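Salicylaldehyde dehydrogenase NahF (Pseudomonas putida, PDB 4JZ6) probably catalyses the NAD+-dependent oxidation of salicylaldehyde to salicylate, a step in naphthalene degradation. Local coordinates at residues A[273-278]-A[306-311]; A[183-188]-A[212-217]; A[154-159]-A[483-488]; A[126-131]-A[176-181]. One frame throughout, in Å; residues are numbered along the deposited sequence.

Contact 1 of 4, residues A[273-278]-A[306-311]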
loop_
_atom_site.group_PDB
_atom_site.type_symbol
_atom_site.label_atom_id
_atom_site.label_comp_id
_atom_site.label_asym_id
_atom_site.label_seq_id
_atom_site.Cartn_x
_atom_site.Cartn_y
_atom_site.Cartn_z
ATOM N N PRO A 273 -5.743 -2.043 -23.570
ATOM C CA PRO A 273 -6.580 -2.382 -24.722
ATOM C C PRO A 273 -7.497 -1.244 -25.156
ATOM O O PRO A 273 -7.937 -0.440 -24.330
ATOM C CB PRO A 273 -7.433 -3.530 -24.181
ATOM C CG PRO A 273 -7.634 -3.160 -22.728
ATOM C CD PRO A 273 -6.410 -2.372 -22.296
ATOM N N LEU A 274 -7.779 -1.179 -26.453
ATOM C CA LEU A 274 -8.868 -0.352 -26.943
ATOM C C LEU A 274 -10.006 -1.280 -27.353
ATOM O O LEU A 274 -9.870 -2.076 -28.290
ATOM C CB LEU A 274 -8.420 0.511 -28.122
ATOM C CG LEU A 274 -9.327 1.694 -28.481
ATOM C CD1 LEU A 274 -9.265 2.742 -27.385
ATOM C CD2 LEU A 274 -8.964 2.304 -29.820
ATOM N N ILE A 275 -11.121 -1.199 -26.632
ATOM C CA ILE A 275 -12.283 -2.020 -26.953
ATOM C C ILE A 275 -13.178 -1.325 -27.980
ATOM O O ILE A 275 -13.752 -0.261 -27.715
ATOM C CB ILE A 275 -13.112 -2.348 -25.703
ATOM C CG1 ILE A 275 -12.236 -3.029 -24.646
ATOM C CG2 ILE A 275 -14.295 -3.220 -26.077
ATOM C CD1 ILE A 275 -12.947 -3.327 -23.350
ATOM N N VAL A 276 -13.285 -1.935 -29.156
ATOM C CA VAL A 276 -14.104 -1.401 -30.232
ATOM C C VAL A 276 -15.327 -2.286 -30.412
ATOM O O VAL A 276 -15.239 -3.345 -31.023
ATOM C CB VAL A 276 -13.306 -1.342 -31.546
ATOM C CG1 VAL A 276 -14.087 -0.622 -32.617
ATOM C CG2 VAL A 276 -11.974 -0.659 -31.317
ATOM N N LEU A 277 -16.460 -1.857 -29.862
ATOM C CA LEU A 277 -17.692 -2.649 -29.904
ATOM C C LEU A 277 -18.296 -2.584 -31.295
ATOM O O LEU A 277 -17.820 -1.828 -32.137
ATOM C CB LEU A 277 -18.698 -2.162 -28.853
ATOM C CG LEU A 277 -18.180 -2.057 -27.413
ATOM C CD1 LEU A 277 -19.133 -1.272 -26.548
ATOM C CD2 LEU A 277 -17.936 -3.425 -26.812
ATOM N N ASP A 278 -19.344 -3.368 -31.546
ATOM C CA ASP A 278 -19.946 -3.407 -32.885
ATOM C C ASP A 278 -20.642 -2.082 -33.195
ATOM O O ASP A 278 -21.055 -1.810 -34.323
ATOM C CB ASP A 278 -20.879 -4.622 -33.061
ATOM C CG ASP A 278 -22.124 -4.567 -32.176
ATOM O OD1 ASP A 278 -22.887 -3.578 -32.237
ATOM O OD2 ASP A 278 -22.361 -5.541 -31.429
ATOM N N ARG A 306 -3.387 -3.623 -27.265
ATOM C CA ARG A 306 -4.424 -4.492 -27.807
ATOM C C ARG A 306 -5.522 -3.665 -28.453
ATOM O O ARG A 306 -5.878 -2.590 -27.963
ATOM C CB ARG A 306 -5.061 -5.335 -26.703
ATOM C CG ARG A 306 -4.261 -6.528 -26.231
ATOM C CD ARG A 306 -4.763 -6.942 -24.865
ATOM N NE ARG A 306 -4.516 -8.346 -24.564
ATOM C CZ ARG A 306 -5.213 -9.044 -23.670
ATOM N NH1 ARG A 306 -6.200 -8.465 -22.995
ATOM N NH2 ARG A 306 -4.930 -10.321 -23.454
ATOM N N LEU A 307 -6.062 -4.183 -29.549
ATOM C CA LEU A 307 -7.286 -3.661 -30.121
ATOM C C LEU A 307 -8.303 -4.797 -30.105
ATOM O O LEU A 307 -8.305 -5.637 -31.014
ATOM C CB LEU A 307 -7.057 -3.198 -31.563
ATOM C CG LEU A 307 -6.259 -1.927 -31.892
ATOM C CD1 LEU A 307 -6.835 -0.727 -31.161
ATOM C CD2 LEU A 307 -4.772 -2.074 -31.592
ATOM N N VAL A 308 -9.148 -4.859 -29.075
ATOM C CA VAL A 308 -10.199 -5.885 -29.065
ATOM C C VAL A 308 -11.444 -5.386 -29.812
ATOM O O VAL A 308 -12.137 -4.466 -29.375
ATOM C CB VAL A 308 -10.491 -6.495 -27.643
ATOM C CG1 VAL A 308 -9.194 -6.763 -26.904
ATOM C CG2 VAL A 308 -11.363 -5.609 -26.813
ATOM N N VAL A 309 -11.683 -5.975 -30.980
ATOM C CA VAL A 309 -12.722 -5.485 -31.878
ATOM C C VAL A 309 -13.781 -6.546 -32.162
ATOM O O VAL A 309 -13.477 -7.735 -32.270
ATOM C CB VAL A 309 -12.120 -4.989 -33.211
ATOM C CG1 VAL A 309 -11.159 -3.848 -32.965
ATOM C CG2 VAL A 309 -11.397 -6.111 -33.904
ATOM N N ASP A 310 -15.031 -6.115 -32.273
ATOM C CA ASP A 310 -16.105 -7.042 -32.577
ATOM C C ASP A 310 -15.961 -7.527 -34.017
ATOM O O ASP A 310 -15.673 -6.739 -34.920
ATOM C CB ASP A 310 -17.466 -6.386 -32.363
ATOM C CG ASP A 310 -18.575 -7.396 -32.201
ATOM O OD1 ASP A 310 -19.162 -7.810 -33.219
ATOM O OD2 ASP A 310 -18.859 -7.787 -31.049
ATOM N N GLU A 311 -16.150 -8.827 -34.219
ATOM C CA GLU A 311 -15.992 -9.435 -35.534
ATOM C C GLU A 311 -16.828 -8.749 -36.604
ATOM O O GLU A 311 -16.387 -8.626 -37.744
ATOM C CB GLU A 311 -16.346 -10.925 -35.484
ATOM C CG GLU A 311 -15.160 -11.852 -35.272
ATOM C CD GLU A 311 -14.257 -11.964 -36.490
ATOM O OE1 GLU A 311 -13.136 -12.497 -36.342
ATOM O OE2 GLU A 311 -14.665 -11.532 -37.593
HETATM O O HOH W 1 -19.453 -5.407 -29.319
#
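The carboxylates of Asp278 and Asp310 lie side by side with their planes 88° apart. Asp310 OD1 rests on Asp278 CB at 3.6 Å; its polar partners are a backbone N just past the segment and Lys312. The two OD2 atoms, Asp278 OD2 and Asp310 OD2, are 4.2 Å apart, and the like charges are probably offset by neighbours. Arg435 pairs with Asp278, and Lys312 with Asp310. A water bridges the pair, accepting from Asp278 N and donating to Asp310 OD2, which also takes Gly409 N. Asp310 is the N-cap of helix 311-327. With an alanine in its place, the first turn of that helix would probably lose its cap and Lys312 its salt-bridge mate.

Upstream, the strands run parallel. Leu274 N bonds Arg306 O at 2.8 Å and Val276 N bonds Val308 O at 2.8 Å. Asp310 N closes the ladder on Val276 O. The bond from Val308 N to Leu274 O is weak.

On one face Ile275 and Val308 point the same way. Val308 CG2 sits between its own backbone N and carbonyl carbon (chi1 of CG1 -43°), and meets Ile275 CG1 at 3.5 Å. Pro273 CB packs on Arg306 CB on that face. On the other, Leu307 CD1 touches Leu274 CB at 3.6 Å, and Val309 CG1 lies against Val276 CB; Phe317 and Phe321 of helix 311-327 pack there. Helix 282-294 links the strands, a beta-alpha-beta crossover in the mixed sheet that matches the catalytic domain of aldehyde dehydrogenases.

Contact 2 of 4, residues A[183-188]-A[212-217]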
loop_
_atom_site.group_PDB
_atom_site.type_symbol
_atom_site.label_atom_id
_atom_site.label_comp_id
_atom_site.label_asym_id
_atom_site.label_seq_id
_atom_site.Cartn_x
_atom_site.Cartn_y
_atom_site.Cartn_z
ATOM N N GLY A 183 6.065 17.409 2.205
ATOM C CA GLY A 183 7.047 17.744 3.220
ATOM C C GLY A 183 8.173 16.740 3.308
ATOM O O GLY A 183 8.944 16.742 4.268
ATOM N N ASN A 184 8.273 15.872 2.307
ATOM C CA ASN A 184 9.331 14.868 2.296
ATOM C C ASN A 184 10.534 15.320 1.486
ATOM O O ASN A 184 10.441 16.263 0.695
ATOM C CB ASN A 184 8.802 13.547 1.756
ATOM C CG ASN A 184 7.562 13.092 2.483
ATOM O OD1 ASN A 184 7.642 12.591 3.600
ATOM N ND2 ASN A 184 6.406 13.280 1.862
ATOM N N THR A 185 11.662 14.654 1.708
ATOM C CA THR A 185 12.847 14.844 0.882
ATOM C C THR A 185 13.027 13.564 0.084
ATOM O O THR A 185 12.491 12.518 0.462
ATOM C CB THR A 185 14.097 15.131 1.725
ATOM O OG1 THR A 185 14.508 13.936 2.400
ATOM C CG2 THR A 185 13.805 16.212 2.747
ATOM N N VAL A 186 13.753 13.631 -1.025
ATOM C CA VAL A 186 13.814 12.473 -1.908
ATOM C C VAL A 186 15.195 12.152 -2.487
ATOM O O VAL A 186 15.950 13.039 -2.880
ATOM C CB VAL A 186 12.734 12.567 -3.027
ATOM C CG1 VAL A 186 12.302 14.004 -3.217
ATOM C CG2 VAL A 186 13.224 11.966 -4.343
ATOM N N VAL A 187 15.519 10.863 -2.494
ATOM C CA VAL A 187 16.631 10.350 -3.272
ATOM C C VAL A 187 16.079 9.909 -4.627
ATOM O O VAL A 187 15.339 8.924 -4.723
ATOM C CB VAL A 187 17.325 9.175 -2.563
ATOM C CG1 VAL A 187 18.442 8.616 -3.429
ATOM C CG2 VAL A 187 17.868 9.619 -1.215
ATOM N N PHE A 188 16.428 10.672 -5.660
ATOM C CA PHE A 188 15.939 10.475 -7.018
ATOM C C PHE A 188 16.931 9.627 -7.806
ATOM O O PHE A 188 18.039 10.069 -8.103
ATOM C CB PHE A 188 15.745 11.853 -7.669
ATOM C CG PHE A 188 15.486 11.824 -9.163
ATOM C CD1 PHE A 188 14.860 10.746 -9.775
ATOM C CD2 PHE A 188 15.870 12.907 -9.953
ATOM C CE1 PHE A 188 14.637 10.746 -11.143
ATOM C CE2 PHE A 188 15.640 12.914 -11.316
ATOM C CZ PHE A 188 15.025 11.836 -11.914
ATOM N N ALA A 212 18.891 22.841 0.370
ATOM C CA ALA A 212 19.879 21.806 0.105
ATOM C C ALA A 212 19.476 20.480 0.736
ATOM O O ALA A 212 19.076 20.433 1.901
ATOM C CB ALA A 212 21.257 22.242 0.603
ATOM N N GLY A 213 19.576 19.406 -0.043
ATOM C CA GLY A 213 19.352 18.066 0.469
ATOM C C GLY A 213 17.907 17.631 0.375
ATOM O O GLY A 213 17.567 16.501 0.725
ATOM N N VAL A 214 17.048 18.525 -0.090
ATOM C CA VAL A 214 15.646 18.174 -0.245
ATOM C C VAL A 214 15.463 17.267 -1.464
ATOM O O VAL A 214 14.661 16.335 -1.438
ATOM C CB VAL A 214 14.751 19.420 -0.327
ATOM C CG1 VAL A 214 13.301 19.016 -0.465
ATOM C CG2 VAL A 214 14.929 20.267 0.915
ATOM N N LEU A 215 16.222 17.537 -2.524
ATOM C CA LEU A 215 16.270 16.653 -3.686
ATOM C C LEU A 215 17.700 16.229 -3.991
ATOM O O LEU A 215 18.583 17.065 -4.168
ATOM C CB LEU A 215 15.663 17.325 -4.917
ATOM C CG LEU A 215 15.742 16.521 -6.221
ATOM C CD1 LEU A 215 14.913 15.247 -6.128
ATOM C CD2 LEU A 215 15.300 17.362 -7.408
ATOM N N ASN A 216 17.922 14.923 -4.055
ATOM C CA ASN A 216 19.244 14.382 -4.331
ATOM C C ASN A 216 19.173 13.400 -5.499
ATOM O O ASN A 216 18.302 12.532 -5.535
ATOM C CB ASN A 216 19.812 13.715 -3.078
ATOM C CG ASN A 216 19.876 14.669 -1.889
ATOM O OD1 ASN A 216 20.897 15.314 -1.652
ATOM N ND2 ASN A 216 18.780 14.767 -1.144
ATOM N N TYR A 217 20.091 13.542 -6.451
ATOM C CA TYR A 217 19.985 12.845 -7.729
ATOM C C TYR A 217 21.096 11.828 -7.946
ATOM O O TYR A 217 22.277 12.130 -7.783
ATOM C CB TYR A 217 19.962 13.870 -8.870
ATOM C CG TYR A 217 20.128 13.300 -10.263
ATOM C CD1 TYR A 217 21.121 13.778 -11.114
ATOM C CD2 TYR A 217 19.288 12.296 -10.737
ATOM C CE1 TYR A 217 21.277 13.271 -12.397
ATOM C CE2 TYR A 217 19.440 11.780 -12.024
ATOM C CZ TYR A 217 20.435 12.274 -12.847
ATOM O OH TYR A 217 20.592 11.769 -14.119
#
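Phe188 N donates to Asn216 O at 2.6 Å, the shortest hydrogen bond between the two segments. Asn216 also uses its own N, which bonds Val186 O at 3.0 Å. One strand residue thus reaches both ways into its neighbour. Val186 N completes the ladder on Val214 O. The Asn216 side chain turns back to its own segment: ND2 makes a weak bond to Gly213 O at 2.8 Å, while OD1 takes Asn25 N.

The strands are parallel and joined through helix 195-208. This is a beta-alpha-beta crossover at the outer end of a sheet that corresponds to the Rossmann-like NAD-binding domain of the family.

Phe188 and Tyr217 project from the same face as Val186 and Leu215. Both aromatic side chains have CG opposite the backbone N (chi1 169° in Phe188, 168° in Tyr217), and the parallel register then sets the two rings side by side. Their planes are inclined by 36°, and Phe188 CD2 meets Tyr217 CD2 at 3.6 Å. Tyr217 CE2 lies over one face of the Phe188 ring, and His198 makes an edge-to-face contact with Phe188. Leu215 CD1 touches Phe188 CB at 3.8 Å and Val186 CG2 at 4.1 Å. Nearer the start of the segment, Thr185 CB packs on Val214 O at 3.4 Å; its hydroxyl bonds Ala66 O.

Contact 3 of 4, residues A[154-159]-A[483-488]. With EDO (1,2-ethanediol), chain H.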
loop_
_atom_site.group_PDB
_atom_site.type_symbol
_atom_site.label_atom_id
_atom_site.label_comp_id
_atom_site.label_asym_id
_atom_site.label_seq_id
_atom_site.Cartn_x
_atom_site.Cartn_y
_atom_site.Cartn_z
ATOM N N GLN A 154 0.916 14.125 8.035
ATOM C CA GLN A 154 2.239 14.696 8.281
ATOM C C GLN A 154 3.247 14.147 7.282
ATOM O O GLN A 154 2.947 13.191 6.566
ATOM C CB GLN A 154 2.685 14.352 9.700
ATOM C CG GLN A 154 1.786 14.901 10.788
ATOM C CD GLN A 154 2.240 14.452 12.162
ATOM O OE1 GLN A 154 2.242 13.256 12.462
ATOM N NE2 GLN A 154 2.656 15.408 12.999
ATOM N N PRO A 155 4.445 14.753 7.217
ATOM C CA PRO A 155 5.453 14.220 6.290
ATOM C C PRO A 155 5.948 12.846 6.729
ATOM O O PRO A 155 5.838 12.505 7.908
ATOM C CB PRO A 155 6.593 15.240 6.386
ATOM C CG PRO A 155 5.946 16.495 6.873
ATOM C CD PRO A 155 4.857 16.047 7.796
ATOM N N VAL A 156 6.503 12.082 5.793
ATOM C CA VAL A 156 6.980 10.735 6.073
ATOM C C VAL A 156 8.470 10.713 6.399
ATOM O O VAL A 156 8.888 10.158 7.415
ATOM C CB VAL A 156 6.715 9.802 4.868
ATOM C CG1 VAL A 156 7.358 8.445 5.083
ATOM C CG2 VAL A 156 5.219 9.664 4.623
ATOM N N GLY A 157 9.268 11.329 5.534
ATOM C CA GLY A 157 10.712 11.262 5.639
ATOM C C GLY A 157 11.299 11.117 4.252
ATOM O O GLY A 157 10.620 11.399 3.266
ATOM N N PRO A 158 12.568 10.692 4.162
ATOM C CA PRO A 158 13.191 10.493 2.850
ATOM C C PRO A 158 12.459 9.448 2.006
ATOM O O PRO A 158 12.241 8.324 2.463
ATOM C CB PRO A 158 14.600 10.011 3.204
ATOM C CG PRO A 158 14.871 10.632 4.532
ATOM C CD PRO A 158 13.548 10.592 5.257
ATOM N N ILE A 159 12.077 9.834 0.789
ATOM C CA ILE A 159 11.429 8.919 -0.143
ATOM C C ILE A 159 12.412 8.486 -1.231
ATOM O O ILE A 159 13.138 9.315 -1.790
ATOM C CB ILE A 159 10.178 9.561 -0.789
ATOM C CG1 ILE A 159 8.916 9.234 0.011
ATOM C CG2 ILE A 159 9.944 9.007 -2.179
ATOM C CD1 ILE A 159 8.978 9.563 1.468
ATOM N N PHE A 483 2.435 9.778 0.347
ATOM C CA PHE A 483 3.590 10.478 0.893
ATOM C C PHE A 483 3.250 11.233 2.167
ATOM O O PHE A 483 3.834 12.279 2.451
ATOM C CB PHE A 483 4.182 11.422 -0.151
ATOM C CG PHE A 483 4.500 10.748 -1.454
ATOM C CD1 PHE A 483 5.442 9.731 -1.511
ATOM C CD2 PHE A 483 3.854 11.128 -2.623
ATOM C CE1 PHE A 483 5.732 9.105 -2.708
ATOM C CE2 PHE A 483 4.143 10.508 -3.827
ATOM C CZ PHE A 483 5.082 9.495 -3.870
ATOM N N THR A 484 2.304 10.699 2.932
ATOM C CA THR A 484 1.981 11.267 4.231
ATOM C C THR A 484 1.848 10.188 5.285
ATOM O O THR A 484 1.534 9.033 4.979
ATOM C CB THR A 484 0.674 12.099 4.209
ATOM O OG1 THR A 484 -0.429 11.281 3.779
ATOM C CG2 THR A 484 0.822 13.311 3.290
ATOM N N GLU A 485 2.114 10.569 6.529
ATOM C CA GLU A 485 1.750 9.742 7.665
ATOM C C GLU A 485 0.352 10.158 8.065
ATOM O O GLU A 485 0.079 11.354 8.204
ATOM C CB GLU A 485 2.695 9.966 8.851
ATOM C CG GLU A 485 4.134 9.534 8.634
ATOM C CD GLU A 485 4.274 8.041 8.371
ATOM O OE1 GLU A 485 3.265 7.301 8.480
ATOM O OE2 GLU A 485 5.407 7.610 8.055
ATOM N N LEU A 486 -0.538 9.183 8.219
ATOM C CA LEU A 486 -1.862 9.450 8.762
ATOM C C LEU A 486 -1.848 9.087 10.237
ATOM O O LEU A 486 -1.648 7.932 10.600
ATOM C CB LEU A 486 -2.944 8.655 8.023
ATOM C CG LEU A 486 -4.365 8.835 8.565
ATOM C CD1 LEU A 486 -4.863 10.248 8.320
ATOM C CD2 LEU A 486 -5.307 7.818 7.945
ATOM N N LYS A 487 -2.047 10.085 11.086
ATOM C CA LYS A 487 -1.968 9.878 12.521
ATOM C C LYS A 487 -3.316 10.139 13.185
ATOM O O LYS A 487 -3.968 11.148 12.920
ATOM C CB LYS A 487 -0.895 10.782 13.122
ATOM C CG LYS A 487 -0.815 10.719 14.635
ATOM C CD LYS A 487 0.228 11.690 15.160
ATOM C CE LYS A 487 1.643 11.244 14.799
ATOM N NZ LYS A 487 2.668 12.259 15.200
ATOM N N TRP A 488 -3.740 9.212 14.033
ATOM C CA TRP A 488 -4.953 9.402 14.805
ATOM C C TRP A 488 -4.542 9.981 16.142
ATOM O O TRP A 488 -3.819 9.336 16.903
ATOM C CB TRP A 488 -5.690 8.078 15.004
ATOM C CG TRP A 488 -6.864 8.180 15.936
ATOM C CD1 TRP A 488 -7.755 9.217 16.032
ATOM C CD2 TRP A 488 -7.263 7.215 16.920
ATOM N NE1 TRP A 488 -8.688 8.949 17.009
ATOM C CE2 TRP A 488 -8.405 7.731 17.573
ATOM C CE3 TRP A 488 -6.773 5.961 17.305
ATOM C CZ2 TRP A 488 -9.062 7.034 18.586
ATOM C CZ3 TRP A 488 -7.429 5.273 18.314
ATOM C CH2 TRP A 488 -8.560 5.810 18.939
HETATM C C1 EDO H . 6.665 12.897 11.470
HETATM O O1 EDO H . 6.072 13.993 10.761
HETATM C C2 EDO H . 5.714 12.388 12.551
HETATM O O2 EDO H . 4.587 11.729 11.958
#
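Gln154 and Glu485 form an antiparallel hydrogen-bonded pair, with Gln154 N to Glu485 O at 2.9 Å and Glu485 N to Gln154 O at 2.8 Å. The chain of 154-159 then leaves the sheet. Two donors reach the amide oxygen of Gln154. Lys487 NZ meets Gln154 OE1 at 2.9 Å in the amide plane, on a lone pair. The other is O2 of a bound 1,2-ethanediol, at 2.8 Å from Gln154 OE1; this molecule probably came from the crystallisation liquor. The Lys487 chain bends at its third torsion (-69°), which turns the ammonium group toward the amide.

Strands 139-140, 148-154 and 485-491 make the small antiparallel sheet that serves as the oligomerisation element in this family. In the second subunit, Met441 O takes Gln154 NE2, and Gly440 O and Ile443 O take Lys487 NZ. The sheet also runs on into that subunit at Trp488. A leucine in place of Gln154 would probably leave Lys487 without its mate on this strand and Met441 O of the second subunit without its donor.

Glu485 CG lies near Pro155 O at 3.5 Å. A bend at chi2 (-62°) carries its carboxylate back to Val156, where Glu485 OE2 touches Val156 CG1 at 3.7 Å. Arg239 forms a salt bridge with that oxygen. The second methyl, Val156 CG2, presses on the backbone carbons of Phe483 and Thr484. Deeper in, Ile159 CG1 meets Phe483 CD1 at 3.8 Å, the two side chains crossing at about a right angle.

Contact 4 of 4, residues A[126-131]-A[176-181]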
loop_
_atom_site.group_PDB
_atom_site.type_symbol
_atom_site.label_atom_id
_atom_site.label_comp_id
_atom_site.label_asym_id
_atom_site.label_seq_id
_atom_site.Cartn_x
_atom_site.Cartn_y
_atom_site.Cartn_z
ATOM N N ARG A 126 2.664 22.287 -10.599
ATOM C CA ARG A 126 1.643 23.261 -10.228
ATOM C C ARG A 126 0.506 22.615 -9.446
ATOM O O ARG A 126 0.018 23.180 -8.469
ATOM C CB ARG A 126 1.107 23.994 -11.448
ATOM C CG ARG A 126 2.142 24.872 -12.084
ATOM C CD ARG A 126 1.524 25.923 -12.954
ATOM N NE ARG A 126 2.555 26.833 -13.434
ATOM C CZ ARG A 126 3.180 26.704 -14.597
ATOM N NH1 ARG A 126 2.867 25.706 -15.415
ATOM N NH2 ARG A 126 4.112 27.578 -14.945
ATOM N N GLU A 127 0.095 21.427 -9.877
ATOM C CA GLU A 127 -0.945 20.684 -9.181
ATOM C C GLU A 127 -0.465 20.360 -7.780
ATOM O O GLU A 127 -1.200 20.541 -6.804
ATOM C CB GLU A 127 -1.275 19.393 -9.925
ATOM C CG GLU A 127 -2.499 18.671 -9.385
ATOM C CD GLU A 127 -3.790 19.426 -9.666
ATOM O OE1 GLU A 127 -4.774 19.217 -8.920
ATOM O OE2 GLU A 127 -3.822 20.226 -10.633
ATOM N N ALA A 128 0.772 19.883 -7.682
ATOM C CA ALA A 128 1.358 19.584 -6.381
ATOM C C ALA A 128 1.384 20.854 -5.535
ATOM O O ALA A 128 0.955 20.853 -4.380
ATOM C CB ALA A 128 2.754 19.006 -6.540
ATOM N N ALA A 129 1.863 21.942 -6.136
ATOM C CA ALA A 129 1.892 23.248 -5.481
ATOM C C ALA A 129 0.520 23.650 -4.929
ATOM O O ALA A 129 0.418 24.148 -3.802
ATOM C CB ALA A 129 2.397 24.297 -6.439
ATOM N N SER A 130 -0.525 23.427 -5.727
ATOM C CA SER A 130 -1.891 23.765 -5.338
ATOM C C SER A 130 -2.325 22.973 -4.122
ATOM O O SER A 130 -3.116 23.453 -3.315
ATOM C CB SER A 130 -2.863 23.465 -6.472
ATOM O OG SER A 130 -2.475 24.118 -7.659
ATOM N N LEU A 131 -1.804 21.754 -4.004
ATOM C CA LEU A 131 -2.228 20.826 -2.961
ATOM C C LEU A 131 -1.696 21.181 -1.581
ATOM O O LEU A 131 -2.125 20.599 -0.585
ATOM C CB LEU A 131 -1.817 19.391 -3.314
ATOM C CG LEU A 131 -2.652 18.660 -4.368
ATOM C CD1 LEU A 131 -2.290 17.185 -4.406
ATOM C CD2 LEU A 131 -4.136 18.840 -4.089
ATOM N N ILE A 176 8.887 13.664 -7.709
ATOM C CA ILE A 176 9.565 14.691 -6.931
ATOM C C ILE A 176 8.547 15.668 -6.365
ATOM O O ILE A 176 8.473 15.866 -5.151
ATOM C CB ILE A 176 10.574 15.470 -7.798
ATOM C CG1 ILE A 176 11.639 14.517 -8.344
ATOM C CG2 ILE A 176 11.206 16.606 -7.006
ATOM C CD1 ILE A 176 12.588 15.153 -9.325
ATOM N N ALA A 177 7.758 16.261 -7.257
ATOM C CA ALA A 177 6.787 17.287 -6.885
ATOM C C ALA A 177 5.915 16.855 -5.724
ATOM O O ALA A 177 5.774 17.580 -4.737
ATOM C CB ALA A 177 5.911 17.653 -8.075
ATOM N N TYR A 178 5.335 15.668 -5.846
ATOM C CA TYR A 178 4.399 15.191 -4.835
ATOM C C TYR A 178 5.061 14.907 -3.481
ATOM O O TYR A 178 4.595 15.415 -2.459
ATOM C CB TYR A 178 3.586 14.004 -5.356
ATOM C CG TYR A 178 2.600 14.385 -6.442
ATOM C CD1 TYR A 178 1.734 15.465 -6.278
ATOM C CD2 TYR A 178 2.535 13.667 -7.635
ATOM C CE1 TYR A 178 0.823 15.809 -7.271
ATOM C CE2 TYR A 178 1.628 14.005 -8.632
ATOM C CZ TYR A 178 0.776 15.074 -8.446
ATOM O OH TYR A 178 -0.116 15.409 -9.443
ATOM N N PRO A 179 6.159 14.123 -3.461
ATOM C CA PRO A 179 6.801 13.943 -2.152
ATOM C C PRO A 179 7.280 15.264 -1.540
ATOM O O PRO A 179 7.269 15.411 -0.317
ATOM C CB PRO A 179 7.992 13.037 -2.473
ATOM C CG PRO A 179 7.551 12.261 -3.682
ATOM C CD PRO A 179 6.774 13.263 -4.493
ATOM N N LEU A 180 7.680 16.218 -2.373
ATOM C CA LEU A 180 8.085 17.529 -1.862
ATOM C C LEU A 180 6.944 18.279 -1.164
ATOM O O LEU A 180 7.084 18.689 -0.009
ATOM C CB LEU A 180 8.709 18.395 -2.959
ATOM C CG LEU A 180 10.084 17.946 -3.464
ATOM C CD1 LEU A 180 10.846 19.105 -4.096
ATOM C CD2 LEU A 180 10.886 17.313 -2.342
ATOM N N VAL A 181 5.819 18.452 -1.851
ATOM C CA VAL A 181 4.702 19.188 -1.270
ATOM C C VAL A 181 4.156 18.511 -0.004
ATOM O O VAL A 181 3.531 19.157 0.837
ATOM C CB VAL A 181 3.566 19.423 -2.289
ATOM C CG1 VAL A 181 2.858 18.116 -2.630
ATOM C CG2 VAL A 181 2.590 20.466 -1.764
#
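Ala177 CB meets Ala128 CB at 3.8 Å, methyl against methyl. Val124 and Phe125, earlier on helix 111-130, also pack on Ala177.

Tyr178 comes next, and its ring reaches across to the other helix. CG lies opposite the carbonyl carbon (chi1 -69°), which swings the ring toward Ala128. Ala128 CB touches Tyr178 CD1 at 3.7 Å, approaching the ring obliquely. Leu131 CD1 is a looser neighbour, 4.4 Å from Tyr178 CE1. At the far end of the ring, Tyr178 OH lies 4.0 Å from Glu127 CG. That is a van der Waals contact of the hydroxyl oxygen with a methylene, not a hydrogen bond. The hydroxyl is hydrogen-bonded to Asp475 OD1, which fixes the outer end of the ring.

Pro179 follows. It has no N-H to give to the turn before, and the helix is kinked here. Its carbonyl oxygen accepts from Asn184.

Val181 closes the segment and packs on the backbone of Ala128. Val181 CB lies 3.6 Å from Ala128 O. Val181 CG1 touches Ala128 CB at 4.0 Å. Ala128 O is not without a partner, since Leu131 N bonds it at 2.9 Å within its own segment. Ala128 thus meets Ala177, Tyr178 and Val181 together.

No hydrogen bond crosses between the segments. The two helical segments, 126-130 and 176-181, run nearly parallel, at 14° with axes 8.8 Å apart, consistent with the small alanines at the interface. Farther back along the same two helices, Trp113 and Val170 line the salicylaldehyde pocket of this aldehyde dehydrogenase fold.

How the contacts relate
Contacts 1 and 2 are both buried parallel strand pairs, each closed over one helix, but they belong to different sheets on opposite sides of the chain's centre, their own centres about 44 Å apart. Contacts 2, 3 and 4 cluster. Helix 170-181 of contact 4 leads straight into strand 186-189 of contact 2, and Asn184 ties the turn between them to Val156 of contact 3. Phe483 of contact 3 packs on Tyr178 and Pro179 of contact 4. Chemistry follows place: backbone ladders dominate the sheets, contact 4 is apolar helix packing, and contact 3, largely buried but with partly exposed residues at the subunit interface, adds an amide-ammonium bond to a short backbone pair.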